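Local coordinates for protein plasma serine protease inhibitor (Homo sapiens, PDB 3DY0) that inhibits serine proteases in body fluids, with heparin as a cofactor, by trapping them irreversibly after they cleave its reactive centre loop, at residues A[28-33]-A[313-318]; A[165-170]-A[326-331]; A[197-202]-A[264-269]. All coordinates share one frame; numbering follows the deposited sequence.

Interaction 1: residues A[28-33]-A[313-318]; sequences NIFFSP and HKAVVE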
loop_
_atom_site.group_PDB
_atom_site.type_symbol
_atom_site.label_atom_id
_atom_site.label_comp_id
_atom_site.label_asym_id
_atom_site.label_seq_id
_atom_site.Cartn_x
_atom_site.Cartn_y
_atom_site.Cartn_z
ATOM N N ASN A 28 -7.829 5.834 11.279
ATOM C CA ASN A 28 -6.866 6.113 10.226
ATOM C C ASN A 28 -6.748 4.864 9.371
ATOM O O ASN A 28 -6.880 3.744 9.865
ATOM C CB ASN A 28 -5.478 6.424 10.795
ATOM C CG ASN A 28 -5.425 7.737 11.539
ATOM O OD1 ASN A 28 -6.115 8.693 11.186
ATOM N ND2 ASN A 28 -4.586 7.799 12.567
ATOM N N ILE A 29 -6.493 5.072 8.085
ATOM C CA ILE A 29 -6.313 3.983 7.138
ATOM C C ILE A 29 -5.034 4.291 6.385
ATOM O O ILE A 29 -4.787 5.439 6.026
ATOM C CB ILE A 29 -7.442 3.922 6.087
ATOM C CG1 ILE A 29 -8.794 3.720 6.764
ATOM C CG2 ILE A 29 -7.168 2.790 5.102
ATOM C CD1 ILE A 29 -9.948 3.746 5.797
ATOM N N PHE A 30 -4.205 3.280 6.167
ATOM C CA PHE A 30 -2.979 3.491 5.409
ATOM C C PHE A 30 -2.404 2.182 4.915
ATOM O O PHE A 30 -2.151 1.267 5.699
ATOM C CB PHE A 30 -1.916 4.239 6.222
ATOM C CG PHE A 30 -0.798 4.780 5.371
ATOM C CD1 PHE A 30 -1.022 5.863 4.520
ATOM C CD2 PHE A 30 0.448 4.162 5.353
ATOM C CE1 PHE A 30 -0.015 6.313 3.659
ATOM C CE2 PHE A 30 1.460 4.604 4.497
ATOM C CZ PHE A 30 1.224 5.682 3.647
ATOM N N PHE A 31 -2.211 2.085 3.605
ATOM C CA PHE A 31 -1.643 0.873 3.032
ATOM C C PHE A 31 -0.979 1.160 1.704
ATOM O O PHE A 31 -1.114 2.258 1.161
ATOM C CB PHE A 31 -2.719 -0.217 2.855
ATOM C CG PHE A 31 -3.771 0.097 1.811
ATOM C CD1 PHE A 31 -4.831 0.953 2.101
ATOM C CD2 PHE A 31 -3.725 -0.510 0.556
ATOM C CE1 PHE A 31 -5.837 1.197 1.162
ATOM C CE2 PHE A 31 -4.730 -0.276 -0.401
ATOM C CZ PHE A 31 -5.789 0.580 -0.093
ATOM N N SER A 32 -0.232 0.181 1.200
ATOM C CA SER A 32 0.427 0.316 -0.092
ATOM C C SER A 32 -0.263 -0.581 -1.105
ATOM O O SER A 32 -0.126 -1.805 -1.064
ATOM C CB SER A 32 1.904 -0.076 -0.021
ATOM O OG SER A 32 2.444 -0.106 -1.335
ATOM N N PRO A 33 -1.018 0.016 -2.036
ATOM C CA PRO A 33 -1.710 -0.785 -3.046
ATOM C C PRO A 33 -0.742 -1.650 -3.857
ATOM O O PRO A 33 -1.010 -2.826 -4.114
ATOM C CB PRO A 33 -2.402 0.274 -3.903
ATOM C CG PRO A 33 -2.724 1.349 -2.896
ATOM C CD PRO A 33 -1.430 1.431 -2.107
ATOM N N HIS A 313 -0.237 -7.171 6.496
ATOM C CA HIS A 313 0.245 -5.953 5.854
ATOM C C HIS A 313 0.475 -4.897 6.927
ATOM O O HIS A 313 -0.340 -4.740 7.836
ATOM C CB HIS A 313 -0.787 -5.418 4.847
ATOM C CG HIS A 313 -0.296 -4.251 4.037
ATOM N ND1 HIS A 313 0.634 -4.385 3.029
ATOM C CD2 HIS A 313 -0.593 -2.932 4.102
ATOM C CE1 HIS A 313 0.889 -3.198 2.505
ATOM N NE2 HIS A 313 0.158 -2.298 3.138
ATOM N N LYS A 314 1.594 -4.189 6.826
ATOM C CA LYS A 314 1.910 -3.115 7.758
ATOM C C LYS A 314 2.437 -1.983 6.900
ATOM O O LYS A 314 3.293 -2.198 6.042
ATOM C CB LYS A 314 2.987 -3.549 8.755
ATOM C CG LYS A 314 3.412 -2.454 9.730
ATOM C CD LYS A 314 2.264 -2.028 10.626
ATOM C CE LYS A 314 2.713 -0.970 11.629
ATOM N NZ LYS A 314 3.815 -1.473 12.498
ATOM N N ALA A 315 1.913 -0.782 7.120
ATOM C CA ALA A 315 2.330 0.384 6.355
ATOM C C ALA A 315 2.407 1.593 7.279
ATOM O O ALA A 315 1.576 1.753 8.172
ATOM C CB ALA A 315 1.337 0.645 5.232
ATOM N N VAL A 316 3.407 2.441 7.062
ATOM C CA VAL A 316 3.581 3.631 7.888
ATOM C C VAL A 316 3.946 4.823 7.018
ATOM O O VAL A 316 4.510 4.666 5.932
ATOM C CB VAL A 316 4.710 3.444 8.949
ATOM C CG1 VAL A 316 4.430 2.228 9.816
ATOM C CG2 VAL A 316 6.062 3.315 8.261
ATOM N N VAL A 317 3.601 6.016 7.491
ATOM C CA VAL A 317 3.933 7.235 6.768
ATOM C C VAL A 317 4.230 8.363 7.743
ATOM O O VAL A 317 3.617 8.453 8.806
ATOM C CB VAL A 317 2.788 7.682 5.815
ATOM C CG1 VAL A 317 1.549 8.060 6.604
ATOM C CG2 VAL A 317 3.268 8.857 4.955
ATOM N N GLU A 318 5.198 9.197 7.377
ATOM C CA GLU A 318 5.587 10.356 8.169
ATOM C C GLU A 318 5.586 11.532 7.207
ATOM O O GLU A 318 6.252 11.491 6.174
ATOM C CB GLU A 318 7.001 10.189 8.734
ATOM C CG GLU A 318 7.200 8.955 9.589
ATOM C CD GLU A 318 8.659 8.700 9.910
ATOM O OE1 GLU A 318 8.950 7.699 10.598
ATOM O OE2 GLU A 318 9.519 9.498 9.475
#
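F30 lays one ring face beneath V317, whose CG1 stands almost on the ring axis, 3.8 Å from the centroid and 11° off the normal. With CG opposite the backbone nitrogen (chi1 -165°), the phenyl swings toward strand 313-318, and its CD2 also reaches A315 CB at 3.6 Å. This is the tight end of the contact. A315 covers the buried carbonyl oxygen of F30, which has no hydrogen-bond partner in the model. The two strands run crosswise rather than side by side, at 107°, so side chains do most of the joining. Here strand 29-31, of serpin sheet B, meets the back of sheet A in the shutter region, beneath the place where that sheet opens to admit the reactive centre loop. One polar link accompanies the apolar packing: the backbone N of S32 donates to H313 NE2 over 3.2 Å, nearly straight at the hydrogen and tilted somewhat from the imidazole plane. H313 ND1 bonds to T330 OG1, holding the ring from both nitrogens. The opposite side of strand 313-318 is looser: K314 and V316 point their side chains away from segment 28-33, are partly exposed, and lean on loop residues such as K147 and I148.

Interaction 2: residues A[165-170]-A[326-331]; sequences NYIFFK and AAAATG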
loop_
_atom_site.group_PDB
_atom_site.type_symbol
_atom_site.label_atom_id
_atom_site.label_comp_id
_atom_site.label_asym_id
_atom_site.label_seq_id
_atom_site.Cartn_x
_atom_site.Cartn_y
_atom_site.Cartn_z
ATOM N N ASN A 165 6.939 -8.988 0.451
ATOM C CA ASN A 165 7.101 -7.873 -0.468
ATOM C C ASN A 165 7.306 -6.678 0.438
ATOM O O ASN A 165 6.687 -6.581 1.499
ATOM C CB ASN A 165 5.878 -7.597 -1.341
ATOM C CG ASN A 165 5.984 -6.245 -2.049
ATOM O OD1 ASN A 165 5.585 -5.214 -1.507
ATOM N ND2 ASN A 165 6.564 -6.244 -3.243
ATOM N N TYR A 166 8.194 -5.783 0.035
ATOM C CA TYR A 166 8.443 -4.580 0.813
ATOM C C TYR A 166 8.541 -3.409 -0.136
ATOM O O TYR A 166 8.863 -3.570 -1.315
ATOM C CB TYR A 166 9.754 -4.700 1.599
ATOM C CG TYR A 166 10.985 -4.789 0.723
ATOM C CD1 TYR A 166 11.556 -3.644 0.165
ATOM C CD2 TYR A 166 11.547 -6.024 0.410
ATOM C CE1 TYR A 166 12.653 -3.729 -0.687
ATOM C CE2 TYR A 166 12.641 -6.120 -0.438
ATOM C CZ TYR A 166 13.187 -4.971 -0.983
ATOM O OH TYR A 166 14.261 -5.069 -1.839
ATOM N N ILE A 167 8.243 -2.229 0.386
ATOM C CA ILE A 167 8.346 -1.007 -0.390
ATOM C C ILE A 167 8.824 0.087 0.555
ATOM O O ILE A 167 8.388 0.168 1.710
ATOM C CB ILE A 167 6.984 -0.620 -1.043
ATOM C CG1 ILE A 167 7.141 0.680 -1.840
ATOM C CG2 ILE A 167 5.902 -0.490 0.024
ATOM C CD1 ILE A 167 5.915 1.055 -2.665
ATOM N N PHE A 168 9.761 0.900 0.079
ATOM C CA PHE A 168 10.288 2.004 0.873
ATOM C C PHE A 168 10.336 3.259 0.011
ATOM O O PHE A 168 10.867 3.237 -1.101
ATOM C CB PHE A 168 11.697 1.707 1.388
ATOM C CG PHE A 168 12.307 2.859 2.141
ATOM C CD1 PHE A 168 11.936 3.119 3.457
ATOM C CD2 PHE A 168 13.203 3.716 1.514
ATOM C CE1 PHE A 168 12.448 4.222 4.138
ATOM C CE2 PHE A 168 13.721 4.825 2.189
ATOM C CZ PHE A 168 13.340 5.076 3.501
ATOM N N PHE A 169 9.783 4.349 0.538
ATOM C CA PHE A 169 9.740 5.624 -0.167
ATOM C C PHE A 169 10.205 6.767 0.726
ATOM O O PHE A 169 9.773 6.898 1.871
ATOM C CB PHE A 169 8.304 5.886 -0.652
ATOM C CG PHE A 169 8.076 7.264 -1.217
ATOM C CD1 PHE A 169 7.624 8.301 -0.403
ATOM C CD2 PHE A 169 8.273 7.515 -2.571
ATOM C CE1 PHE A 169 7.367 9.568 -0.932
ATOM C CE2 PHE A 169 8.019 8.782 -3.108
ATOM C CZ PHE A 169 7.566 9.806 -2.289
ATOM N N LYS A 170 11.107 7.587 0.202
ATOM C CA LYS A 170 11.583 8.743 0.947
ATOM C C LYS A 170 11.857 9.839 -0.057
ATOM O O LYS A 170 12.600 9.640 -1.013
ATOM C CB LYS A 170 12.863 8.432 1.726
ATOM C CG LYS A 170 13.409 9.657 2.457
ATOM C CD LYS A 170 14.649 9.342 3.276
ATOM C CE LYS A 170 15.236 10.614 3.873
ATOM N NZ LYS A 170 16.500 10.346 4.612
ATOM N N ALA A 326 7.640 6.865 3.677
ATOM C CA ALA A 326 6.549 5.901 3.726
ATOM C C ALA A 326 7.119 4.528 3.435
ATOM O O ALA A 326 8.045 4.379 2.637
ATOM C CB ALA A 326 5.470 6.249 2.700
ATOM N N ALA A 327 6.564 3.515 4.082
ATOM C CA ALA A 327 7.050 2.167 3.862
ATOM C C ALA A 327 5.953 1.180 4.172
ATOM O O ALA A 327 4.998 1.500 4.866
ATOM C CB ALA A 327 8.254 1.893 4.747
ATOM N N ALA A 328 6.096 -0.027 3.644
ATOM C CA ALA A 328 5.115 -1.065 3.890
ATOM C C ALA A 328 5.700 -2.419 3.532
ATOM O O ALA A 328 6.698 -2.515 2.816
ATOM C CB ALA A 328 3.852 -0.810 3.060
ATOM N N ALA A 329 5.075 -3.466 4.054
ATOM C CA ALA A 329 5.500 -4.817 3.751
ATOM C C ALA A 329 4.275 -5.706 3.850
ATOM O O ALA A 329 3.352 -5.426 4.622
ATOM C CB ALA A 329 6.581 -5.285 4.731
ATOM N N THR A 330 4.261 -6.758 3.043
ATOM C CA THR A 330 3.162 -7.711 3.037
ATOM C C THR A 330 3.792 -9.088 3.198
ATOM O O THR A 330 4.704 -9.446 2.454
ATOM C CB THR A 330 2.380 -7.658 1.708
ATOM O OG1 THR A 330 1.873 -6.334 1.506
ATOM C CG2 THR A 330 1.217 -8.642 1.727
ATOM N N GLY A 331 3.326 -9.836 4.194
ATOM C CA GLY A 331 3.851 -11.167 4.427
ATOM C C GLY A 331 2.757 -12.184 4.195
ATOM O O GLY A 331 1.752 -12.196 4.909
#
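Strands 165-170 and 326-331 run antiparallel at 178°, their axes 4.7 Å apart, and pair residue by residue from N165 opposite T330 to F169 opposite A326. Hydrogen-bonded pairs alternate with non-hydrogen-bonded ones. N165 with T330, I167 with A328 and F169 with A326 each exchange two backbone bonds, the shortest being F169 N to A326 O at 2.7 Å. Between them, Y166 and A329 bring their CA atoms to 4.2 Å, and CA-H groups lean on neighbouring carbonyls, as A329 CA does on N165 O at 3.1 Å. The run of four alanines belongs to the hinge and reactive centre loop of inhibitory serpins; its place beside strand 159-172 shows the loop inserted into sheet A as an extra central strand, as expected of this cleaved form. Small hinge side chains probably ease its entry between the neighbouring strands. On the face of A326 and A328, I167 sets CG2 3.7 Å from A328 CB, while its CG1, anti to the backbone nitrogen (chi1 179°), carries the rest of the chain toward V34 and the start of helix 33-45. F169 touches A326 CB through CD1 at 4.3 Å, then directs its ring to Y223, which it meets edge-to-face. The polar end of this face is deeply buried yet well satisfied: N165 OD1 and T330 OG1 both bond to S35 OG, and N165 ND2 turns to N95 OD1. Across the sheet, A327 and A329 share their face with F168 and Y166. F168 brings CD1 to 4.1 Å from A327 CB, whereas Y166, with chi1 at 65°, sends its ring away from the inserted strand and meets A329 through CB alone.

Interaction 3: residues A[197-202]-A[264-269]; sequences VPMMSR and ELYLPK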
loop_
_atom_site.group_PDB
_atom_site.type_symbol
_atom_site.label_atom_id
_atom_site.label_comp_id
_atom_site.label_asym_id
_atom_site.label_seq_id
_atom_site.Cartn_x
_atom_site.Cartn_y
_atom_site.Cartn_z
ATOM N N VAL A 197 -2.978 19.638 16.775
ATOM C CA VAL A 197 -1.961 19.144 15.847
ATOM C C VAL A 197 -1.034 20.251 15.362
ATOM O O VAL A 197 -1.405 21.423 15.355
ATOM C CB VAL A 197 -2.597 18.511 14.582
ATOM C CG1 VAL A 197 -3.621 17.463 14.976
ATOM C CG2 VAL A 197 -3.246 19.599 13.715
ATOM N N PRO A 198 0.199 19.892 14.967
ATOM C CA PRO A 198 1.130 20.910 14.473
ATOM C C PRO A 198 0.662 21.155 13.040
ATOM O O PRO A 198 0.633 20.222 12.242
ATOM C CB PRO A 198 2.488 20.205 14.505
ATOM C CG PRO A 198 2.273 19.009 15.409
ATOM C CD PRO A 198 0.871 18.590 15.091
ATOM N N MET A 199 0.275 22.384 12.721
ATOM C CA MET A 199 -0.207 22.694 11.377
ATOM C C MET A 199 0.853 23.435 10.578
ATOM O O MET A 199 1.239 24.552 10.930
ATOM C CB MET A 199 -1.480 23.544 11.468
ATOM C CG MET A 199 -2.192 23.795 10.144
ATOM S SD MET A 199 -3.025 22.325 9.483
ATOM C CE MET A 199 -4.414 22.185 10.608
ATOM N N MET A 200 1.327 22.807 9.506
ATOM C CA MET A 200 2.339 23.412 8.647
ATOM C C MET A 200 1.627 24.351 7.693
ATOM O O MET A 200 0.422 24.230 7.481
ATOM C CB MET A 200 3.067 22.344 7.828
ATOM C CG MET A 200 3.551 21.160 8.635
ATOM S SD MET A 200 4.510 20.022 7.622
ATOM C CE MET A 200 3.244 19.397 6.485
ATOM N N SER A 201 2.369 25.287 7.115
ATOM C CA SER A 201 1.755 26.214 6.180
ATOM C C SER A 201 2.738 26.800 5.189
ATOM O O SER A 201 3.908 27.014 5.503
ATOM C CB SER A 201 1.077 27.360 6.929
ATOM O OG SER A 201 2.037 28.211 7.528
ATOM N N ARG A 202 2.253 27.054 3.979
ATOM C CA ARG A 202 3.081 27.629 2.927
ATOM C C ARG A 202 2.197 28.201 1.827
ATOM O O ARG A 202 1.334 27.504 1.294
ATOM C CB ARG A 202 4.014 26.564 2.344
ATOM C CG ARG A 202 4.962 27.094 1.278
ATOM C CD ARG A 202 4.670 26.495 -0.086
ATOM N NE ARG A 202 5.067 25.093 -0.187
ATOM C CZ ARG A 202 4.881 24.341 -1.267
ATOM N NH1 ARG A 202 4.301 24.853 -2.342
ATOM N NH2 ARG A 202 5.278 23.078 -1.279
ATOM N N GLU A 264 -2.894 29.503 0.235
ATOM C CA GLU A 264 -2.213 29.668 1.511
ATOM C C GLU A 264 -2.610 28.318 2.105
ATOM O O GLU A 264 -3.687 28.175 2.688
ATOM C CB GLU A 264 -2.814 30.817 2.325
ATOM C CG GLU A 264 -2.079 31.083 3.634
ATOM C CD GLU A 264 -2.649 32.259 4.410
ATOM O OE1 GLU A 264 -2.135 32.541 5.512
ATOM O OE2 GLU A 264 -3.607 32.900 3.925
ATOM N N LEU A 265 -1.756 27.320 1.900
ATOM C CA LEU A 265 -2.025 25.957 2.347
ATOM C C LEU A 265 -1.608 25.640 3.772
ATOM O O LEU A 265 -0.480 25.915 4.170
ATOM C CB LEU A 265 -1.339 24.959 1.407
ATOM C CG LEU A 265 -1.512 23.475 1.741
ATOM C CD1 LEU A 265 -2.970 23.073 1.536
ATOM C CD2 LEU A 265 -0.597 22.638 0.858
ATOM N N TYR A 266 -2.533 25.040 4.516
ATOM C CA TYR A 266 -2.294 24.626 5.892
ATOM C C TYR A 266 -2.493 23.115 5.909
ATOM O O TYR A 266 -3.576 22.620 5.618
ATOM C CB TYR A 266 -3.278 25.328 6.829
ATOM C CG TYR A 266 -2.937 26.788 7.041
ATOM C CD1 TYR A 266 -2.110 27.188 8.092
ATOM C CD2 TYR A 266 -3.401 27.765 6.162
ATOM C CE1 TYR A 266 -1.753 28.526 8.263
ATOM C CE2 TYR A 266 -3.049 29.103 6.322
ATOM C CZ TYR A 266 -2.226 29.477 7.373
ATOM O OH TYR A 266 -1.870 30.802 7.529
ATOM N N LEU A 267 -1.425 22.395 6.231
ATOM C CA LEU A 267 -1.448 20.938 6.247
ATOM C C LEU A 267 -0.798 20.437 7.524
ATOM O O LEU A 267 0.301 20.856 7.878
ATOM C CB LEU A 267 -0.668 20.399 5.047
ATOM C CG LEU A 267 -0.587 18.883 4.863
ATOM C CD1 LEU A 267 -1.920 18.361 4.367
ATOM C CD2 LEU A 267 0.512 18.552 3.851
ATOM N N PRO A 268 -1.458 19.511 8.220
ATOM C CA PRO A 268 -0.849 19.019 9.454
ATOM C C PRO A 268 0.402 18.178 9.261
ATOM O O PRO A 268 0.578 17.516 8.229
ATOM C CB PRO A 268 -1.954 18.161 10.074
ATOM C CG PRO A 268 -3.217 18.708 9.491
ATOM C CD PRO A 268 -2.831 19.003 8.069
ATOM N N LYS A 269 1.285 18.233 10.251
ATOM C CA LYS A 269 2.480 17.405 10.246
ATOM C C LYS A 269 1.902 16.172 10.924
ATOM O O LYS A 269 1.265 16.287 11.973
ATOM C CB LYS A 269 3.578 18.009 11.124
ATOM C CG LYS A 269 4.844 17.165 11.174
ATOM C CD LYS A 269 5.746 17.563 12.330
ATOM C CE LYS A 269 6.143 19.025 12.265
ATOM N NZ LYS A 269 7.014 19.387 13.414
#
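M199 is curled: with chi2 and chi3 both at 72°, its thioether lies alongside P268, SD coming to 3.6 Å from the proline CD, while CG abuts the edge of the Y266 ring. The tyrosine torsion (chi1 -74°) lays that ring across S201, whose CB sits over one face, 3.3 Å from CE1. M200, on the other side of the sheet, bends at chi3 and brings CE to 3.9 Å from L267 CD2. Between these two layers of side chains, the antiparallel segments 197-202 and 264-269 belong to serpin sheet C, where E264 to Y266 pair in parallel with a strand of the bound peptide, probably the C-terminal fragment left by cleavage. Five backbone bonds join the pair. K269 N approaches P198 O almost head-on at 2.9 Å, but M200 N reaches L267 O at 2.7 Å from well above the carbonyl plane. E264 accepts the hydroxyl of Y266 on OE1, at 2.7 Å from OH, and pairs through OE2 with a basic side chain of the peptide. S201 OG bonds to G181 O, while in the conformer given R202 NH1 forms a salt bridge with D204 OD2.

How the interactions relate
From the N terminus, strand 29-31 of sheet B comes first, and interaction 1 leaves its loop open until the chain returns at 313-318, tying sheet B to sheet A. Before that return, 165-170 has passed through sheet A, and 197-202 and 264-269 have closed interaction 3 within sheet C, the shortest of the three loops, nested inside both others. Interaction 2 closes last, at 326-331, joining the inserted loop strand to strand 159-172 within sheet A, so its loop crosses that of interaction 1. Strands 307-319 and 323-335 lie side by side, bringing interactions 1 and 2 into touch. Interaction 3 stands apart, yet strand 259-277 runs from it into sheet A beside strand 307-319.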